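Local atomic coordinates of amine oxidase domain-containing protein (Pyrococcus furiosus, PDB entry 3NRN), a protein that is of unknown function but binds AMP and is probably an oxidoreductase of the flavin-containing amine oxidase family. Residues S32-Y44 and I184-E196. Numbering follows the deposited sequence.
Sequences SAMIGGRFTNLPY and IRGGCKAVIDELE. With AMP (adenosine monophosphate), chain B.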
# COMPACT_ATOMS: atom_id res chain seq x y z
N SER A 32 16.79 -0.38 -11.41
CA SER A 32 17.67 -1.20 -10.59
C SER A 32 17.91 -2.57 -11.24
O SER A 32 17.45 -2.83 -12.36
CB SER A 32 17.08 -1.39 -9.19
OG SER A 32 16.04 -2.36 -9.20
N ALA A 33 18.64 -3.43 -10.54
CA ALA A 33 18.95 -4.76 -11.06
C ALA A 33 17.90 -5.79 -10.68
O ALA A 33 17.96 -6.93 -11.13
CB ALA A 33 20.32 -5.20 -10.56
N MSE A 34 16.93 -5.38 -9.86
CA MSE A 34 15.87 -6.27 -9.42
C MSE A 34 14.50 -5.60 -9.52
O MSE A 34 14.37 -4.39 -9.39
CB MSE A 34 16.12 -6.72 -7.97
CG MSE A 34 15.52 -5.80 -6.90
SE MSE A 34 15.74 -6.43 -5.21
CE MSE A 34 14.63 -7.85 -5.20
N ILE A 35 13.47 -6.41 -9.74
CA ILE A 35 12.10 -5.91 -9.86
C ILE A 35 11.38 -6.03 -8.52
O ILE A 35 11.86 -6.69 -7.61
CB ILE A 35 11.31 -6.70 -10.93
CG1 ILE A 35 11.25 -8.18 -10.54
CG2 ILE A 35 11.98 -6.55 -12.28
CD1 ILE A 35 10.46 -9.04 -11.52
N GLY A 36 10.22 -5.38 -8.40
CA GLY A 36 9.45 -5.48 -7.17
C GLY A 36 9.32 -4.20 -6.38
O GLY A 36 8.38 -4.05 -5.59
N GLY A 37 10.26 -3.28 -6.57
CA GLY A 37 10.23 -2.02 -5.87
C GLY A 37 10.05 -2.15 -4.37
O GLY A 37 10.80 -2.85 -3.69
N ARG A 38 9.02 -1.49 -3.84
CA ARG A 38 8.75 -1.53 -2.42
C ARG A 38 7.75 -2.60 -2.02
O ARG A 38 7.13 -2.52 -0.95
CB ARG A 38 8.28 -0.16 -1.94
CG ARG A 38 9.30 0.95 -2.21
CD ARG A 38 9.07 2.15 -1.30
NE ARG A 38 7.70 2.63 -1.38
CZ ARG A 38 7.17 3.23 -2.43
NH1 ARG A 38 7.91 3.43 -3.51
NH2 ARG A 38 5.90 3.62 -2.42
N PHE A 39 7.60 -3.62 -2.86
CA PHE A 39 6.68 -4.71 -2.57
C PHE A 39 7.34 -6.06 -2.87
O PHE A 39 6.80 -6.86 -3.63
CB PHE A 39 5.40 -4.56 -3.39
CG PHE A 39 4.28 -5.44 -2.93
CD1 PHE A 39 3.59 -5.15 -1.76
CD2 PHE A 39 3.91 -6.57 -3.66
CE1 PHE A 39 2.54 -5.95 -1.32
CE2 PHE A 39 2.86 -7.38 -3.23
CZ PHE A 39 2.18 -7.07 -2.06
N THR A 40 8.51 -6.30 -2.28
CA THR A 40 9.20 -7.57 -2.48
C THR A 40 9.94 -7.96 -1.19
O THR A 40 9.80 -7.29 -0.16
CB THR A 40 10.17 -7.50 -3.68
OG1 THR A 40 10.60 -8.83 -4.01
CG2 THR A 40 11.37 -6.64 -3.37
N ASN A 41 10.73 -9.03 -1.24
CA ASN A 41 11.43 -9.49 -0.04
C ASN A 41 12.84 -8.95 0.18
O ASN A 41 13.55 -8.61 -0.76
CB ASN A 41 11.46 -11.01 0.00
CG ASN A 41 10.10 -11.61 0.25
OD1 ASN A 41 9.08 -10.92 0.13
ND2 ASN A 41 10.06 -12.90 0.57
N LEU A 42 13.22 -8.87 1.45
CA LEU A 42 14.53 -8.40 1.84
C LEU A 42 15.17 -9.40 2.80
O LEU A 42 14.95 -9.33 4.01
CB LEU A 42 14.42 -7.03 2.53
CG LEU A 42 15.72 -6.44 3.08
CD1 LEU A 42 16.66 -6.05 1.94
CD2 LEU A 42 15.40 -5.23 3.94
N PRO A 43 15.94 -10.36 2.26
CA PRO A 43 16.60 -11.36 3.10
C PRO A 43 17.46 -10.62 4.12
O PRO A 43 18.18 -9.69 3.77
CB PRO A 43 17.45 -12.14 2.10
CG PRO A 43 16.62 -12.07 0.85
CD PRO A 43 16.21 -10.61 0.84
N TYR A 44 17.38 -11.01 5.39
CA TYR A 44 18.14 -10.32 6.42
C TYR A 44 18.32 -11.14 7.68
O TYR A 44 17.37 -11.39 8.43
CB TYR A 44 17.43 -9.01 6.79
CG TYR A 44 18.21 -8.11 7.72
CD1 TYR A 44 19.32 -7.40 7.27
CD2 TYR A 44 17.84 -7.97 9.06
CE1 TYR A 44 20.04 -6.55 8.12
CE2 TYR A 44 18.54 -7.13 9.91
CZ TYR A 44 19.63 -6.43 9.44
OH TYR A 44 20.32 -5.58 10.29
N ILE A 184 0.40 -12.99 3.19
CA ILE A 184 0.79 -13.61 1.94
C ILE A 184 1.86 -14.69 2.15
O ILE A 184 2.96 -14.39 2.61
CB ILE A 184 1.38 -12.57 0.97
CG1 ILE A 184 0.51 -11.31 0.95
CG2 ILE A 184 1.49 -13.18 -0.41
CD1 ILE A 184 1.13 -10.18 0.20
N ARG A 185 1.56 -15.93 1.80
CA ARG A 185 2.56 -16.98 1.95
C ARG A 185 3.69 -16.64 0.99
O ARG A 185 3.45 -16.30 -0.18
CB ARG A 185 1.98 -18.35 1.61
CG ARG A 185 2.99 -19.49 1.68
CD ARG A 185 2.30 -20.85 1.65
NE ARG A 185 1.55 -21.10 2.88
CZ ARG A 185 2.13 -21.34 4.06
NH1 ARG A 185 3.45 -21.38 4.16
NH2 ARG A 185 1.38 -21.53 5.14
N GLY A 186 4.92 -16.70 1.49
CA GLY A 186 6.07 -16.38 0.67
C GLY A 186 6.41 -14.91 0.71
O GLY A 186 7.40 -14.47 0.12
N GLY A 187 5.61 -14.12 1.42
CA GLY A 187 5.86 -12.70 1.52
C GLY A 187 5.46 -11.95 0.26
O GLY A 187 4.88 -12.53 -0.65
N CYS A 188 5.77 -10.66 0.21
CA CYS A 188 5.44 -9.83 -0.94
C CYS A 188 6.03 -10.38 -2.24
O CYS A 188 5.40 -10.29 -3.30
CB CYS A 188 5.94 -8.39 -0.75
SG CYS A 188 5.17 -7.48 0.61
N LYS A 189 7.23 -10.95 -2.17
CA LYS A 189 7.88 -11.48 -3.36
C LYS A 189 7.04 -12.52 -4.11
O LYS A 189 7.18 -12.68 -5.33
CB LYS A 189 9.24 -12.08 -3.00
CG LYS A 189 10.12 -12.39 -4.23
CD LYS A 189 11.55 -12.75 -3.82
CE LYS A 189 12.44 -13.04 -5.03
NZ LYS A 189 11.89 -14.15 -5.86
N ALA A 190 6.17 -13.22 -3.38
CA ALA A 190 5.33 -14.24 -4.01
C ALA A 190 4.50 -13.61 -5.11
O ALA A 190 4.32 -14.17 -6.19
CB ALA A 190 4.43 -14.89 -2.97
N VAL A 191 3.99 -12.41 -4.84
CA VAL A 191 3.18 -11.71 -5.82
C VAL A 191 4.03 -11.27 -7.01
O VAL A 191 3.63 -11.41 -8.17
CB VAL A 191 2.53 -10.48 -5.17
CG1 VAL A 191 1.88 -9.61 -6.22
CG2 VAL A 191 1.50 -10.95 -4.15
N ILE A 192 5.20 -10.73 -6.71
CA ILE A 192 6.11 -10.26 -7.73
C ILE A 192 6.52 -11.38 -8.68
O ILE A 192 6.54 -11.19 -9.89
CB ILE A 192 7.37 -9.65 -7.10
CG1 ILE A 192 6.98 -8.51 -6.14
CG2 ILE A 192 8.31 -9.17 -8.19
CD1 ILE A 192 6.19 -7.37 -6.77
N ASP A 193 6.85 -12.54 -8.12
CA ASP A 193 7.26 -13.68 -8.94
C ASP A 193 6.16 -14.11 -9.90
O ASP A 193 6.43 -14.45 -11.06
CB ASP A 193 7.67 -14.87 -8.05
CG ASP A 193 8.94 -14.60 -7.25
OD1 ASP A 193 9.81 -13.84 -7.74
OD2 ASP A 193 9.09 -15.16 -6.15
N GLU A 194 4.92 -14.08 -9.44
CA GLU A 194 3.80 -14.46 -10.29
C GLU A 194 3.54 -13.45 -11.41
O GLU A 194 3.26 -13.83 -12.54
CB GLU A 194 2.54 -14.66 -9.45
CG GLU A 194 2.45 -16.04 -8.82
CD GLU A 194 2.31 -17.14 -9.88
OE1 GLU A 194 1.18 -17.37 -10.36
OE2 GLU A 194 3.33 -17.75 -10.24
N LEU A 195 3.64 -12.15 -11.10
CA LEU A 195 3.42 -11.14 -12.13
C LEU A 195 4.52 -11.21 -13.19
O LEU A 195 4.25 -11.02 -14.38
CB LEU A 195 3.37 -9.73 -11.50
CG LEU A 195 2.21 -9.48 -10.53
CD1 LEU A 195 2.30 -8.08 -9.95
CD2 LEU A 195 0.86 -9.67 -11.25
N GLU A 196 5.75 -11.48 -12.76
CA GLU A 196 6.88 -11.60 -13.68
C GLU A 196 6.66 -12.80 -14.61
O GLU A 196 6.91 -12.71 -15.82
CB GLU A 196 8.19 -11.79 -12.90
CG GLU A 196 9.38 -12.18 -13.77
CD GLU A 196 10.70 -12.23 -13.00
OE1 GLU A 196 10.75 -12.90 -11.95
OE2 GLU A 196 11.68 -11.61 -13.44
P AMP B . 7.67 1.38 -6.39
O1P AMP B . 6.47 1.67 -7.26
O2P AMP B . 8.17 2.68 -5.76
O3P AMP B . 7.51 0.21 -5.49
O5' AMP B . 8.74 1.05 -7.53
C5' AMP B . 8.84 1.92 -8.66
C4' AMP B . 9.98 1.30 -9.46
O4' AMP B . 10.51 2.21 -10.42
C3' AMP B . 11.16 0.83 -8.62
O3' AMP B . 11.32 -0.56 -8.98
C2' AMP B . 12.32 1.72 -9.11
O2' AMP B . 13.63 1.12 -9.10
C1' AMP B . 11.88 1.97 -10.54
N9 AMP B . 12.34 3.25 -11.13
C8 AMP B . 12.41 4.46 -10.52
N7 AMP B . 12.80 5.40 -11.42
C5 AMP B . 12.90 4.80 -12.61
C6 AMP B . 13.28 5.24 -13.96
N6 AMP B . 13.60 6.55 -14.15
N1 AMP B . 13.27 4.30 -14.94
C2 AMP B . 12.89 3.00 -14.70
N3 AMP B . 12.58 2.50 -13.47
C4 AMP B . 12.59 3.37 -12.43
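The loop that follows the second strand of the Rossmann-type sheet, and carries part of the AMP pocket, packs here against the first turns of helix 188-200. Phe-39 and Asn-41 from the loop side meet the start of that helix. The Phe-39 ring lies with one face against Cys-188. CB of Cys-188 sits 3.9 Å from the centroid of the Phe-39 ring, almost on the ring normal, and SG stands over the same face, nearer the rim, 3.6 Å from Phe-39 CE1. Val-191 CB and Ile-192 CD1 close on the ring edge near its plane. With chi1 at -166°, Phe-39 turns CG away from its own backbone N and the ring reaches these residues and Leu-10 of helix 10-21.

Asn-41 joins strand 41-44 to the helix start through both ends of its amide. Asn-41 OD1 accepts from Lys-189 N at 3.0 Å; the bond is nearly straight, but the donor stands above the carbonyl plane. Asn-41 ND2 donates to Gly-186 O at 3.1 Å, in the type II turn 184-187, and also bonds to Gln-48. With an alanine here, the hydrogen bonds to Lys-189 N, Gly-186 O and Gln-48 would be lost, and the turn and helix start would probably be less firmly tied to strand 41-44. The aliphatic part of Lys-189 runs beside Thr-40, and its NZ forms a salt bridge to Asp-193.

Gly-36, Gly-37 and Arg-38 are consistent with the GG motif of the flavin amine oxidase family. The type II' turn 36-39 presents Arg-38 N to AMP O3P at 2.8 Å. A side chain on Gly-37 would run into that oxygen. On the helix side of the turn, Ile-192 CD1 lies 3.8 Å from Gly-36 CA. Farther along, the Ile-35 and Ile-192 side chains slide past each other, with Ile-35 CG1 3.9 Å from Ile-192 CG2. The Ile-35 side chain crosses Glu-196 at about a right angle, with CD1 against its carboxylate.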